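Local coordinates for protein pngf-ii (Elizabethkingia meningoseptica, PDB 4R4X) that probably removes N-linked glycans from glycoproteins by hydrolysis, as a bacterial peptide:N-glycosidase related to PNGase F, at residues 410-415 and 507-512. Residues are numbered along the deposited sequence; the frame is centred on the assembly and turned at random. Where two conformers were deposited one is given.
Sequences FILTKD and GKHTIQ
Phe410 and Leu412 face His509 and Gly507 as antiparallel hydrogen-bonded pairs, and between them Ile411 and Lys508 form a non-hydrogen-bonded pair whose CA atoms stand 4.5 Å apart. Four backbone bonds close the register; the shortest runs from Gly507 N to Leu412 O at 2.7 Å. Gly507, at phi 119° and psi -165°, has a backbone shape in which a CB would press on the preceding carbonyl O. The inner face is built around Phe410, whose ring leans over the partner strand because CG lies between the backbone N and the carbonyl carbon (chi1 54°). His509 O, already bonded to Phe410 N, sits 3.8 Å above one ring face, offset toward the rim. Phe410 CZ meets His509 CB at 3.6 Å, while CE1 touches Ile511 CD1 at 3.7 Å. Leu412 CD1 reaches His509 CD2 at 3.7 Å, the side chains crossing at about a right angle. Bonds from His509 NE2 to Asn505 O and ND1 to Asp447 OD2, both acceptors, fix the imidazole's rotation and would favour a cationic ring. On the other face, the bent Lys508 brings CE to 3.5 Å from Ile411 CG1; its NZ has a long, weak ion pair with Asp409. Strand 406-412 borders a four-stranded sheet, and Phe410 and Leu412 pack on Leu534 of the neighbouring sheet, consistent with the jelly-roll beta sandwich of the PNGase F family. The pair exemplifies a two-sided edge: apolar groups and a histidine hydrogen-bonded at both nitrogens inside, aliphatic packing with an amine extending beyond it outside.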
ATOM      1  N   PHE A 410     -18.182   7.186 -26.205  1.00 18.84           N
ATOM      2  CA  PHE A 410     -17.995   8.259 -25.221  1.00 18.52           C
ATOM      3  C   PHE A 410     -17.485   9.524 -25.921  1.00 18.67           C
ATOM      4  O   PHE A 410     -16.982   9.475 -27.055  1.00 17.53           O
ATOM      5  CB  PHE A 410     -17.006   7.838 -24.126  1.00 18.60           C
ATOM      6  CG  PHE A 410     -15.684   7.373 -24.655  1.00 17.60           C
ATOM      7  CD1 PHE A 410     -15.503   6.048 -25.023  1.00 17.99           C
ATOM      8  CD2 PHE A 410     -14.628   8.258 -24.814  1.00 17.54           C
ATOM      9  CE1 PHE A 410     -14.302   5.613 -25.522  1.00 16.77           C
ATOM     10  CE2 PHE A 410     -13.428   7.827 -25.326  1.00 17.58           C
ATOM     11  CZ  PHE A 410     -13.267   6.500 -25.681  1.00 17.54           C
ATOM     12  N   ILE A 411     -17.591  10.645 -25.233  1.00 18.53           N
ATOM     13  CA  ILE A 411     -17.220  11.939 -25.809  1.00 19.40           C
ATOM     14  C   ILE A 411     -16.115  12.575 -25.010  1.00 17.97           C
ATOM     15  O   ILE A 411     -16.228  12.726 -23.793  1.00 18.20           O
ATOM     16  CB  ILE A 411     -18.433  12.890 -25.831  1.00 21.19           C
ATOM     17  CG1 ILE A 411     -19.553  12.288 -26.676  1.00 23.43           C
ATOM     18  CG2 ILE A 411     -18.035  14.249 -26.395  1.00 22.13           C
ATOM     19  CD1 ILE A 411     -20.922  12.902 -26.422  1.00 24.75           C
ATOM     20  N   LEU A 412     -15.023  12.930 -25.676  1.00 17.16           N
ATOM     21  CA  LEU A 412     -13.949  13.675 -25.022  1.00 16.76           C
ATOM     22  C   LEU A 412     -14.122  15.150 -25.340  1.00 17.78           C
ATOM     23  O   LEU A 412     -14.333  15.501 -26.504  1.00 16.29           O
ATOM     24  CB  LEU A 412     -12.582  13.225 -25.532  1.00 16.91           C
ATOM     25  CG  LEU A 412     -12.223  11.775 -25.247  1.00 16.93           C
ATOM     26  CD1 LEU A 412     -10.908  11.488 -25.923  1.00 17.44           C
ATOM     27  CD2 LEU A 412     -12.169  11.507 -23.744  1.00 16.76           C
ATOM     28  N   THR A 413     -14.013  16.011 -24.322  1.00 18.78           N
ATOM     29  CA  THR A 413     -14.143  17.452 -24.557  1.00 19.86           C
ATOM     30  C   THR A 413     -12.804  18.126 -24.834  1.00 20.00           C
ATOM     31  O   THR A 413     -12.743  19.261 -25.263  1.00 18.87           O
ATOM     32  CB  THR A 413     -14.874  18.148 -23.396  1.00 20.30           C
ATOM     33  OG1 THR A 413     -14.156  17.965 -22.180  1.00 21.20           O
ATOM     34  CG2 THR A 413     -16.273  17.595 -23.249  1.00 20.61           C
ATOM     35  N   LYS A 414     -11.718  17.401 -24.613  1.00 21.34           N
ATOM     36  CA  LYS A 414     -10.392  17.933 -24.783  1.00 21.68           C
ATOM     37  C   LYS A 414      -9.507  16.799 -25.303  1.00 20.06           C
ATOM     38  O   LYS A 414      -9.726  15.646 -24.923  1.00 17.01           O
ATOM     39  CB  LYS A 414      -9.924  18.448 -23.410  1.00 25.26           C
ATOM     40  CG  LYS A 414      -8.463  18.835 -23.278  1.00 29.77           C
ATOM     41  CD  LYS A 414      -8.203  20.256 -23.763  1.00 32.08           C
ATOM     42  CE  LYS A 414      -6.891  20.794 -23.221  1.00 33.88           C
ATOM     43  NZ  LYS A 414      -6.431  21.995 -23.979  1.00 35.13           N
ATOM     44  N   ASP A 415      -8.533  17.134 -26.156  1.00 18.53           N
ATOM     45  CA  ASP A 415      -7.550  16.159 -26.639  1.00 19.19           C
ATOM     46  C   ASP A 415      -6.927  15.458 -25.437  1.00 17.99           C
ATOM     47  O   ASP A 415      -6.743  16.052 -24.372  1.00 17.81           O
ATOM     48  CB  ASP A 415      -6.390  16.805 -27.421  1.00 19.99           C
ATOM     49  CG  ASP A 415      -6.805  17.416 -28.775  1.00 22.97           C
ATOM     50  OD1 ASP A 415      -7.976  17.286 -29.228  1.00 25.49           O
ATOM     51  OD2 ASP A 415      -5.902  18.033 -29.395  1.00 25.19           O
ATOM     52  N   GLY A 507     -13.804  14.862 -29.108  1.00 17.96           N
ATOM     53  CA  GLY A 507     -14.910  14.375 -29.926  1.00 18.35           C
ATOM     54  C   GLY A 507     -15.274  12.951 -29.570  1.00 19.10           C
ATOM     55  O   GLY A 507     -14.866  12.436 -28.529  1.00 18.38           O
ATOM     56  N   LYS A 508     -16.048  12.322 -30.441  1.00 19.11           N
ATOM     57  CA  LYS A 508     -16.644  11.041 -30.145  1.00 20.87           C
ATOM     58  C   LYS A 508     -15.663   9.927 -30.435  1.00 18.92           C
ATOM     59  O   LYS A 508     -14.950   9.980 -31.422  1.00 16.35           O
ATOM     60  CB  LYS A 508     -17.896  10.829 -30.998  1.00 24.90           C
ATOM     61  CG  LYS A 508     -19.103  11.593 -30.487  1.00 28.82           C
ATOM     62  CD  LYS A 508     -20.418  10.810 -30.624  1.00 32.70           C
ATOM     63  CE  LYS A 508     -21.354  11.115 -29.456  1.00 34.51           C
ATOM     64  NZ  LYS A 508     -22.785  11.160 -29.843  1.00 37.64           N
ATOM     65  N   HIS A 509     -15.668   8.901 -29.586  1.00 17.23           N
ATOM     66  CA  HIS A 509     -14.848   7.724 -29.796  1.00 16.71           C
ATOM     67  C   HIS A 509     -15.615   6.494 -29.370  1.00 16.30           C
ATOM     68  O   HIS A 509     -16.592   6.582 -28.625  1.00 16.69           O
ATOM     69  CB  HIS A 509     -13.542   7.832 -29.001  1.00 17.04           C
ATOM     70  CG  HIS A 509     -12.628   8.908 -29.493  1.00 18.02           C
ATOM     71  ND1 HIS A 509     -11.773   8.732 -30.565  1.00 19.54           N
ATOM     72  CD2 HIS A 509     -12.441  10.177 -29.067  1.00 18.27           C
ATOM     73  CE1 HIS A 509     -11.110   9.849 -30.785  1.00 19.35           C
ATOM     74  NE2 HIS A 509     -11.500  10.744 -29.895  1.00 20.04           N
ATOM     75  N   THR A 510     -15.196   5.346 -29.869  1.00 15.58           N
ATOM     76  CA  THR A 510     -15.735   4.061 -29.443  0.50 14.38           C
ATOM     77  C   THR A 510     -14.623   3.109 -29.034  1.00 15.02           C
ATOM     78  O   THR A 510     -13.529   3.093 -29.629  1.00 14.12           O
ATOM     79  CB  THR A 510     -16.538   3.379 -30.558  0.50 14.09           C
ATOM     80  OG1 THR A 510     -15.660   3.058 -31.650  0.50 13.82           O
ATOM     81  CG2 THR A 510     -17.704   4.259 -31.002  0.50 13.60           C
ATOM     82  N   ILE A 511     -14.859   2.337 -27.995  1.00 14.99           N
ATOM     83  CA  ILE A 511     -13.931   1.270 -27.668  1.00 15.83           C
ATOM     84  C   ILE A 511     -14.756  -0.001 -27.692  1.00 15.42           C
ATOM     85  O   ILE A 511     -15.928   0.005 -27.303  1.00 16.20           O
ATOM     86  CB  ILE A 511     -13.226   1.491 -26.329  1.00 16.96           C
ATOM     87  CG1 ILE A 511     -12.170   2.584 -26.468  1.00 17.85           C
ATOM     88  CG2 ILE A 511     -12.539   0.201 -25.869  1.00 17.47           C
ATOM     89  CD1 ILE A 511     -11.593   3.107 -25.148  1.00 18.60           C
ATOM     90  N   GLN A 512     -14.154  -1.079 -28.174  1.00 15.23           N
ATOM     91  CA  GLN A 512     -14.836  -2.358 -28.250  1.00 14.54           C
ATOM     92  C   GLN A 512     -13.938  -3.513 -27.809  1.00 14.52           C
ATOM     93  O   GLN A 512     -12.753  -3.514 -28.103  1.00 14.45           O
ATOM     94  CB  GLN A 512     -15.328  -2.598 -29.661  1.00 15.20           C
ATOM     95  CG  GLN A 512     -16.086  -3.911 -29.805  1.00 16.03           C
ATOM     96  CD  GLN A 512     -16.646  -4.095 -31.191  1.00 16.95           C
ATOM     97  OE1 GLN A 512     -17.756  -4.617 -31.369  1.00 18.14           O
ATOM     98  NE2 GLN A 512     -15.892  -3.672 -32.173  1.00 16.12           N
TER